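Local structure of lyase/mutase (Burkholderia cenocepacia, 4LSB) at residues V92-N98 with A119-E125; T56-Y61 with A76-I81; C165-L169 with A195-T199; I179-V183 with A206-V211. The protein is a lyase/mutase-type enzyme with a TIM-barrel fold that carries a bound magnesium ion. All blocks are in the same frame, centred on the assembly; numbering follows the deposited sequence.

Contact 1: V92-N98 with A119-E125. With MG (magnesium ion), chain E.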
# COMPACT_ATOMS: atom_id res chain seq x y z
N VAL B 92 17.22 6.58 -4.96
CA VAL B 92 15.84 7.01 -5.19
C VAL B 92 15.79 8.30 -5.99
O VAL B 92 16.36 9.32 -5.60
CB VAL B 92 15.08 7.23 -3.86
CG1 VAL B 92 13.71 7.82 -4.10
CG2 VAL B 92 14.95 5.93 -3.11
N SER B 93 15.11 8.25 -7.12
CA SER B 93 14.76 9.41 -7.89
C SER B 93 13.38 9.82 -7.51
O SER B 93 12.42 9.05 -7.65
CB SER B 93 14.77 9.12 -9.39
OG SER B 93 14.79 10.35 -10.10
N ALA B 94 13.24 11.07 -7.09
CA ALA B 94 11.99 11.58 -6.60
C ALA B 94 11.19 12.32 -7.63
O ALA B 94 11.66 13.22 -8.28
CB ALA B 94 12.28 12.52 -5.44
N ASP B 95 9.92 11.98 -7.71
CA ASP B 95 8.96 12.74 -8.47
C ASP B 95 8.63 13.99 -7.65
O ASP B 95 8.08 13.86 -6.57
CB ASP B 95 7.74 11.86 -8.65
CG ASP B 95 6.62 12.53 -9.37
OD1 ASP B 95 6.72 13.73 -9.78
OD2 ASP B 95 5.64 11.78 -9.57
N LEU B 96 9.03 15.16 -8.15
CA LEU B 96 8.90 16.45 -7.43
C LEU B 96 7.96 17.36 -8.16
O LEU B 96 8.06 18.60 -8.09
CB LEU B 96 10.25 17.10 -7.29
CG LEU B 96 11.22 16.25 -6.53
CD1 LEU B 96 12.62 16.84 -6.64
CD2 LEU B 96 10.75 16.04 -5.10
N GLU B 97 7.03 16.73 -8.88
CA GLU B 97 5.94 17.43 -9.57
C GLU B 97 6.54 18.61 -10.35
O GLU B 97 7.56 18.45 -11.03
CB GLU B 97 4.92 17.94 -8.53
CG GLU B 97 4.49 16.90 -7.51
CD GLU B 97 3.27 16.14 -7.96
OE1 GLU B 97 2.19 16.29 -7.33
OE2 GLU B 97 3.40 15.43 -8.96
N ASN B 98 5.95 19.80 -10.21
CA ASN B 98 6.48 21.02 -10.86
C ASN B 98 7.43 21.81 -9.94
O ASN B 98 7.67 23.01 -10.16
CB ASN B 98 5.29 21.88 -11.31
CG ASN B 98 4.58 22.54 -10.14
OD1 ASN B 98 4.50 21.96 -9.03
ND2 ASN B 98 4.09 23.74 -10.35
N ALA B 119 17.14 11.67 -1.51
CA ALA B 119 17.09 11.40 -2.93
C ALA B 119 18.42 11.76 -3.61
O ALA B 119 19.10 12.71 -3.24
CB ALA B 119 15.93 12.14 -3.58
N VAL B 120 18.77 10.98 -4.63
CA VAL B 120 19.94 11.29 -5.42
C VAL B 120 19.57 11.73 -6.82
O VAL B 120 20.41 11.94 -7.68
CB VAL B 120 20.91 10.14 -5.47
CG1 VAL B 120 21.57 9.93 -4.13
CG2 VAL B 120 20.24 8.86 -5.96
N GLY B 121 18.29 11.84 -7.08
CA GLY B 121 17.82 12.41 -8.31
C GLY B 121 16.38 12.83 -8.15
O GLY B 121 15.69 12.50 -7.16
N GLY B 122 15.89 13.54 -9.12
CA GLY B 122 14.45 13.88 -9.15
C GLY B 122 14.03 14.60 -10.41
O GLY B 122 14.88 15.05 -11.15
N SER B 123 12.70 14.70 -10.60
CA SER B 123 12.06 15.29 -11.77
C SER B 123 11.34 16.60 -11.48
O SER B 123 10.61 16.72 -10.49
CB SER B 123 11.03 14.33 -12.39
OG SER B 123 9.94 13.95 -11.53
N ILE B 124 11.50 17.54 -12.38
CA ILE B 124 10.77 18.81 -12.35
C ILE B 124 10.03 18.93 -13.66
O ILE B 124 10.64 18.95 -14.73
CB ILE B 124 11.69 20.03 -12.16
CG1 ILE B 124 12.41 19.97 -10.81
CG2 ILE B 124 10.91 21.33 -12.20
CD1 ILE B 124 11.52 20.03 -9.56
N GLU B 125 8.72 19.04 -13.56
CA GLU B 125 7.90 19.14 -14.75
C GLU B 125 7.45 20.54 -15.07
O GLU B 125 7.46 21.43 -14.19
CB GLU B 125 6.72 18.19 -14.66
CG GLU B 125 5.73 18.51 -13.59
CD GLU B 125 4.88 17.31 -13.16
OE1 GLU B 125 5.37 16.16 -12.99
OE2 GLU B 125 3.69 17.57 -12.93
MG MG E . 2.34 14.22 -10.29
O HOH W 1 4.50 14.02 -11.36
O HOH W 2 8.27 15.88 -11.93
O HOH W 3 2.02 15.95 -11.58
O HOH W 4 1.65 12.81 -11.58
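Glu-125 packs against the chain turn at Glu-97. Its backbone N gives a hydrogen bond to Glu-97 O (2.8 Å), and its CG presses on that same oxygen at 3.1 Å. CG takes the position between the backbone N and the carbonyl carbon (chi1 66°), and from there the extended chain carries the carboxylate past the Glu-97 backbone to the metal waters. OE1 accepts from water 1 and OE2 from water 3, both ligands of magnesium, so Glu-125 works from the second shell while Glu-97 OE2 binds the ion directly at 2.1 Å. Asp-95 OD1 takes the other proton of water 1 and also accepts from Glu-97 N, an Asx turn that shapes the loop carrying the metal ligand; its OD2 is hydrogen-bonded to OG of Ser-58, the other protein ligand of the ion.

Ser-123 lies two residues before Glu-125. Its N reaches Ala-94 O (2.9 Å), and its O receives Leu-96 N at 3.2 Å, while OG holds water 2 at 2.6 Å. At the far end Val-92 joins mainly through its backbone, its O accepting from Val-120 N (3.1 Å). Between them Ala-94 N bonds to Gly-121 O.

These are neighbouring parallel strands of the TIM barrel, 92-95 and 121-125, linked by helix 104-116 in a beta-alpha-beta crossover. Helix 104-116 packs on Leu-96 and Ile-124, helix 74-88 on Val-92 and Ala-94, and strands 54-55 and 160-164 extend the sheet on either side.

Contact 2: T56-Y61 with A76-I81. With MG (magnesium ion), chain E.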
# COMPACT_ATOMS: atom_id res chain seq x y z
N THR B 56 9.91 7.43 -6.99
CA THR B 56 8.63 7.63 -6.32
C THR B 56 7.60 7.95 -7.39
O THR B 56 7.95 8.20 -8.57
CB THR B 56 8.71 8.72 -5.26
OG1 THR B 56 8.98 9.95 -5.88
CG2 THR B 56 9.79 8.42 -4.23
N THR B 57 6.34 7.81 -7.02
CA THR B 57 5.21 8.04 -7.92
C THR B 57 4.20 8.86 -7.13
O THR B 57 3.62 8.39 -6.17
CB THR B 57 4.58 6.72 -8.44
OG1 THR B 57 3.30 6.96 -9.00
CG2 THR B 57 4.47 5.66 -7.35
N SER B 58 4.07 10.12 -7.50
CA SER B 58 3.06 10.97 -6.89
C SER B 58 1.65 10.34 -7.06
O SER B 58 0.80 10.48 -6.18
CB SER B 58 3.11 12.39 -7.54
OG SER B 58 2.81 12.28 -8.94
N ALA B 59 1.41 9.62 -8.14
CA ALA B 59 0.12 8.98 -8.37
C ALA B 59 -0.14 7.79 -7.46
O ALA B 59 -1.24 7.66 -6.88
CB ALA B 59 -0.01 8.50 -9.79
N GLY B 60 0.86 6.90 -7.35
CA GLY B 60 0.77 5.72 -6.47
C GLY B 60 0.61 6.12 -5.03
O GLY B 60 -0.21 5.55 -4.26
N TYR B 61 1.36 7.15 -4.65
CA TYR B 61 1.28 7.67 -3.31
C TYR B 61 -0.11 8.18 -3.00
O TYR B 61 -0.64 7.88 -1.94
CB TYR B 61 2.32 8.78 -3.08
CG TYR B 61 2.24 9.45 -1.71
CD1 TYR B 61 2.88 8.92 -0.62
CD2 TYR B 61 1.49 10.62 -1.51
CE1 TYR B 61 2.82 9.51 0.63
CE2 TYR B 61 1.39 11.22 -0.26
CZ TYR B 61 2.07 10.66 0.81
OH TYR B 61 2.02 11.25 2.07
N ALA B 76 4.75 16.33 2.71
CA ALA B 76 4.25 14.97 2.65
C ALA B 76 5.18 14.16 1.73
O ALA B 76 5.65 13.08 2.08
CB ALA B 76 2.79 14.95 2.12
N MET B 77 5.51 14.74 0.59
CA MET B 77 6.44 14.07 -0.36
C MET B 77 7.85 13.89 0.22
O MET B 77 8.49 12.86 0.06
CB MET B 77 6.51 14.80 -1.70
CG MET B 77 7.06 13.95 -2.83
SD MET B 77 6.09 12.40 -3.06
CE MET B 77 4.56 13.02 -3.76
N LEU B 78 8.33 14.91 0.91
CA LEU B 78 9.66 14.82 1.50
C LEU B 78 9.73 13.69 2.54
O LEU B 78 10.71 12.95 2.59
CB LEU B 78 10.09 16.16 2.10
CG LEU B 78 10.34 17.29 1.08
CD1 LEU B 78 10.63 18.57 1.86
CD2 LEU B 78 11.52 16.98 0.18
N ASP B 79 8.71 13.57 3.38
CA ASP B 79 8.62 12.46 4.30
C ASP B 79 8.61 11.12 3.55
O ASP B 79 9.28 10.17 3.98
CB ASP B 79 7.37 12.56 5.20
CG ASP B 79 7.49 13.65 6.25
OD1 ASP B 79 8.61 14.02 6.65
OD2 ASP B 79 6.43 14.15 6.69
N HIS B 80 7.85 11.08 2.46
CA HIS B 80 7.66 9.86 1.63
C HIS B 80 9.01 9.47 1.00
O HIS B 80 9.43 8.31 1.05
CB HIS B 80 6.58 10.12 0.57
CG HIS B 80 6.29 8.97 -0.36
ND1 HIS B 80 5.85 7.74 0.08
CD2 HIS B 80 6.34 8.88 -1.71
CE1 HIS B 80 5.65 6.94 -0.96
NE2 HIS B 80 5.93 7.62 -2.06
N ILE B 81 9.71 10.44 0.45
CA ILE B 81 11.04 10.17 -0.09
C ILE B 81 11.91 9.54 0.97
O ILE B 81 12.55 8.50 0.73
CB ILE B 81 11.71 11.44 -0.59
CG1 ILE B 81 11.01 11.94 -1.84
CG2 ILE B 81 13.17 11.16 -0.86
CD1 ILE B 81 11.39 13.39 -2.15
MG MG E . 2.34 14.22 -10.29
O HOH W 5 6.11 6.67 -4.53
O HOH W 6 4.24 11.51 3.53
O HOH W 3 2.02 15.95 -11.58
O HOH W 1 4.50 14.02 -11.36
O HOH W 4 1.65 12.81 -11.58
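An aromatic pair, Tyr-61 with His-80, joins the short helix 58-64 to helix 74-88 beside the metal end of the barrel. The tyrosine turns its edge to the imidazole face: CD1 lies over the centre of the His-80 ring, 3.2 Å above its plane, with the two planes at 55°. With CG anti to the backbone N (chi1 176°), the Tyr-61 ring reaches out from its helix to lie against the imidazole, and the two side chains pass alongside one another, pointing opposite ways. Met-77 adds a Met-aromatic contact, its SD sitting above the ring face at a distance, 5.3 Å from the Tyr-61 centroid. The bends at chi2 and chi3 swing its CE to within 4.0 Å of Ser-58 CA.

In the TIM barrel, helix 74-88 belongs to the connection between the parallel strands 54-55 and 92-95, and residues 56-61 leave the end of the first of these. Thr-57 is the N-cap of helix 58-64, its OG1 accepting from Gly-60 N. The next residue, Ser-58, which also meets Asp-95, binds magnesium through OG at 2.4 Å.

Two waters bridge the segments. Water 5 lies in the plane of the His-80 ring, 2.7 Å from NE2, and accepts from Thr-57 N, which ties the imidazole to the cap residue. Water 6 lies 2.7 Å from Tyr-61 OH and donates to Ala-76 O.

Contact 3: C165-L169 with A195-T199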
# COMPACT_ATOMS: atom_id res chain seq x y z
N CYS B 165 8.75 17.40 -19.75
CA CYS B 165 7.86 18.20 -20.59
C CYS B 165 6.51 17.48 -20.67
O CYS B 165 6.41 16.32 -21.12
CB CYS B 165 8.43 18.44 -21.98
SG CYS B 165 7.21 19.26 -23.03
N GLU B 166 5.47 18.17 -20.22
CA GLU B 166 4.20 17.53 -19.98
C GLU B 166 3.19 17.72 -21.11
O GLU B 166 2.03 17.37 -20.96
CB GLU B 166 3.61 18.04 -18.67
CG GLU B 166 4.52 17.84 -17.49
CD GLU B 166 4.74 16.37 -17.16
OE1 GLU B 166 3.77 15.72 -16.72
OE2 GLU B 166 5.88 15.87 -17.33
N ASN B 167 3.65 18.25 -22.23
CA ASN B 167 2.82 18.57 -23.39
C ASN B 167 1.79 17.52 -23.73
O ASN B 167 0.60 17.85 -23.88
CB ASN B 167 3.69 18.79 -24.60
CG ASN B 167 4.13 20.23 -24.76
OD1 ASN B 167 3.65 21.12 -24.07
ND2 ASN B 167 5.04 20.46 -25.67
N TYR B 168 2.24 16.27 -23.84
CA TYR B 168 1.37 15.20 -24.31
C TYR B 168 0.33 14.80 -23.29
O TYR B 168 -0.62 14.10 -23.66
CB TYR B 168 2.19 13.95 -24.72
CG TYR B 168 2.77 14.01 -26.12
CD1 TYR B 168 3.72 14.98 -26.48
CD2 TYR B 168 2.39 13.08 -27.09
CE1 TYR B 168 4.25 15.02 -27.75
CE2 TYR B 168 2.92 13.11 -28.36
CZ TYR B 168 3.83 14.07 -28.71
OH TYR B 168 4.33 14.07 -29.96
N LEU B 169 0.50 15.19 -22.03
CA LEU B 169 -0.54 14.94 -21.03
C LEU B 169 -1.60 16.06 -20.96
O LEU B 169 -2.61 15.91 -20.25
CB LEU B 169 0.04 14.69 -19.64
CG LEU B 169 1.15 13.63 -19.50
CD1 LEU B 169 1.55 13.54 -18.03
CD2 LEU B 169 0.75 12.25 -20.01
N ALA B 195 9.48 13.01 -21.64
CA ALA B 195 8.16 13.51 -22.12
C ALA B 195 7.06 12.44 -21.94
O ALA B 195 6.88 11.61 -22.81
CB ALA B 195 8.26 13.89 -23.57
N PRO B 196 6.34 12.45 -20.82
CA PRO B 196 5.36 11.41 -20.62
C PRO B 196 4.22 11.54 -21.63
O PRO B 196 3.88 12.65 -22.05
CB PRO B 196 4.89 11.61 -19.18
CG PRO B 196 5.27 13.01 -18.85
CD PRO B 196 6.43 13.36 -19.66
N GLY B 197 3.69 10.41 -22.08
CA GLY B 197 2.68 10.46 -23.16
C GLY B 197 3.13 10.18 -24.57
O GLY B 197 2.31 9.78 -25.39
N ILE B 198 4.41 10.38 -24.89
CA ILE B 198 4.96 9.89 -26.15
C ILE B 198 5.19 8.36 -26.10
O ILE B 198 6.02 7.85 -25.33
CB ILE B 198 6.26 10.60 -26.54
CG1 ILE B 198 6.09 12.10 -26.47
CG2 ILE B 198 6.67 10.20 -27.95
CD1 ILE B 198 7.20 12.86 -27.15
N THR B 199 4.41 7.63 -26.90
CA THR B 199 4.41 6.18 -26.86
C THR B 199 4.80 5.55 -28.20
O THR B 199 5.12 4.38 -28.23
CB THR B 199 3.00 5.62 -26.46
OG1 THR B 199 2.00 6.28 -27.23
CG2 THR B 199 2.70 5.89 -24.98
O HOH W 7 4.73 15.11 -22.85
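The ring of Tyr-168 receives Ile-198 squarely on one face. Ile-198 CG1 stands 3.5 Å from the ring centroid and 5° off the normal, a CH-pi contact, and Ile-198 CD1 lies 3.7 Å from Tyr-168 CE1. Ile-198 CG1 is anti to the carbonyl carbon (chi1 -50°), which turns this branch toward the ring. Gly-197 O approaches the ring obliquely near CD2. The Tyr-168 side chain also touches Glu-203 of helix 201-211 and Thr-178 of helix 175-187.

Both segments are beta-to-alpha loops of the TIM barrel, following the neighbouring parallel strands 160-164 and 192-194. Residues 195-198 form a type II beta turn with Pro-196 and Gly-197 at its corners; its Ile-198 N to Ala-195 O bond is weak. Gly-197 has positive phi (100°), as usual at the third position of such a turn, and packs its backbone against Tyr-168.

Pro-196 loses more surface to the other loop than any other residue here. Two side chains run roughly perpendicular to it: Leu-169 CD1 comes to 3.8 Å from Pro-196 CG, and Glu-166 OE2 to 3.3 Å from Pro-196 CG. The Glu-166 carboxylate is held by a salt bridge to Arg-164, and the bend at chi2 brings it back over the proline.

No direct hydrogen bond spans the loops. Water 7 does that work instead: it donates to Cys-165 O and to Pro-196 O, each at 2.7 Å, and accepts from Tyr-168 N at 2.9 Å.

Contact 4: I179-V183 with A206-V211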
# COMPACT_ATOMS: atom_id res chain seq x y z
N ILE B 179 10.13 18.20 -28.29
CA ILE B 179 11.59 18.03 -28.48
C ILE B 179 12.34 19.30 -28.21
O ILE B 179 13.39 19.27 -27.58
CB ILE B 179 11.94 17.42 -29.87
CG1 ILE B 179 11.67 15.91 -29.85
CG2 ILE B 179 13.36 17.64 -30.30
CD1 ILE B 179 11.48 15.33 -31.24
N ALA B 180 11.80 20.43 -28.64
CA ALA B 180 12.53 21.69 -28.49
C ALA B 180 12.67 22.01 -27.02
O ALA B 180 13.71 22.44 -26.58
CB ALA B 180 11.84 22.81 -29.22
N ARG B 181 11.61 21.83 -26.26
CA ARG B 181 11.67 22.03 -24.79
C ARG B 181 12.73 21.13 -24.15
O ARG B 181 13.57 21.57 -23.33
CB ARG B 181 10.30 21.74 -24.20
CG ARG B 181 9.29 22.88 -24.44
CD ARG B 181 7.91 22.54 -23.88
NE ARG B 181 7.04 23.71 -24.01
CZ ARG B 181 7.00 24.75 -23.18
NH1 ARG B 181 7.75 24.79 -22.09
NH2 ARG B 181 6.17 25.75 -23.42
N LEU B 182 12.71 19.85 -24.52
CA LEU B 182 13.64 18.89 -23.91
C LEU B 182 15.04 19.26 -24.23
O LEU B 182 15.92 19.16 -23.39
CB LEU B 182 13.40 17.44 -24.32
CG LEU B 182 12.09 16.82 -23.87
CD1 LEU B 182 12.02 15.38 -24.37
CD2 LEU B 182 11.95 16.84 -22.37
N VAL B 183 15.28 19.66 -25.47
CA VAL B 183 16.60 20.12 -25.87
C VAL B 183 17.02 21.40 -25.06
O VAL B 183 18.16 21.56 -24.66
CB VAL B 183 16.61 20.43 -27.38
CG1 VAL B 183 17.86 21.22 -27.76
CG2 VAL B 183 16.52 19.14 -28.17
N ALA B 206 12.97 9.62 -32.48
CA ALA B 206 13.26 11.01 -32.85
C ALA B 206 13.62 11.86 -31.64
O ALA B 206 14.44 12.75 -31.73
CB ALA B 206 12.06 11.63 -33.54
N VAL B 207 12.92 11.64 -30.55
CA VAL B 207 13.30 12.27 -29.26
C VAL B 207 14.74 11.90 -28.85
O VAL B 207 15.52 12.79 -28.57
CB VAL B 207 12.35 11.90 -28.10
CG1 VAL B 207 12.81 12.55 -26.82
CG2 VAL B 207 10.98 12.46 -28.42
N THR B 208 15.07 10.62 -28.83
CA THR B 208 16.38 10.22 -28.32
C THR B 208 17.49 10.73 -29.25
O THR B 208 18.58 11.13 -28.80
CB THR B 208 16.48 8.69 -28.15
OG1 THR B 208 16.39 8.04 -29.42
CG2 THR B 208 15.33 8.15 -27.28
N ARG B 209 17.25 10.66 -30.56
CA ARG B 209 18.26 11.18 -31.51
C ARG B 209 18.53 12.68 -31.33
O ARG B 209 19.70 13.13 -31.31
CB ARG B 209 17.85 10.89 -32.97
CG ARG B 209 19.04 10.85 -33.94
CD ARG B 209 18.56 10.55 -35.39
NE ARG B 209 17.75 11.69 -35.78
CZ ARG B 209 18.22 12.83 -36.28
NH1 ARG B 209 19.52 12.97 -36.58
NH2 ARG B 209 17.39 13.82 -36.53
N ALA B 210 17.46 13.46 -31.26
CA ALA B 210 17.59 14.91 -31.08
C ALA B 210 18.15 15.32 -29.72
O ALA B 210 18.86 16.29 -29.62
CB ALA B 210 16.23 15.59 -31.24
N VAL B 211 17.78 14.62 -28.66
CA VAL B 211 18.21 14.98 -27.32
C VAL B 211 19.65 14.52 -27.04
O VAL B 211 20.43 15.28 -26.48
CB VAL B 211 17.22 14.43 -26.30
CG1 VAL B 211 17.78 14.46 -24.90
CG2 VAL B 211 15.95 15.20 -26.34
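Two outer helices of the TIM barrel, 175-187 and 201-211, pack here through Ile-179, Leu-182 and Val-183 on one and Val-207, Ala-210 and Val-211 on the other. They are successive helices of the barrel wall and run in roughly the same direction, their local axes 9.8 Å apart at closest approach and crossing at -36°. All the side-chain contacts are aliphatic, and no hydrogen bond passes between the segments.

Ile-179 does most of the filling. Its two branches part company: CG1 goes to Val-207 CG2 at 3.8 Å and sends CD1 on toward the backbone of Ala-206, whereas CG2 packs on the methyl of Ala-210, 3.7 Å from its CB. With CG1 anti to the carbonyl carbon (chi1 -78°), one isoleucine thus reaches residues a turn apart on the facing helix.

One turn further on, Leu-182 meets the same helix at two levels. Its CD1 touches Val-207 CG1 (3.8 Å), and its CB lies 3.9 Å from Val-211 CG2. Val-207 is therefore gripped through both methyls, CG2 by Ile-179 and CG1 by Leu-182. Val-183 closes the far end more loosely, its CG2 4.0 Å from Ala-210 O and 4.4 Å from Val-211 CG2.

Toward the barrel interior, Leu-182 and Val-211 both rest on Leu-193 of strand 192-194, the strand that lies between these helices in sequence. Ala-180 and Arg-181, on another side of helix 175-187, pack against Arg-138 of helix 138-153, the preceding helix of the wall.

In the fold
Contacts 1 and 2 share the metal site: Glu-97 comes from one and Ser-58 from the other, three metal waters belong to both, and Asp-95 N is hydrogen-bonded to Thr-56 OG1. Contact 1 is the deepest, a strand pairing of backbone bonds near the chain centre. Contact 2, also buried, relies on aromatic and sulfur packing with bridging waters. Contacts 3 and 4 hold neighbouring parts of one barrel region, the strand-end loops and the helices after them; they touch where Cys-165 meets Arg-181 and Leu-182. The chemistry shifts from a water bridge and a ring in contact 3 to purely aliphatic packing in contact 4, partly buried and about 28 Å from contact 2, centre to centre.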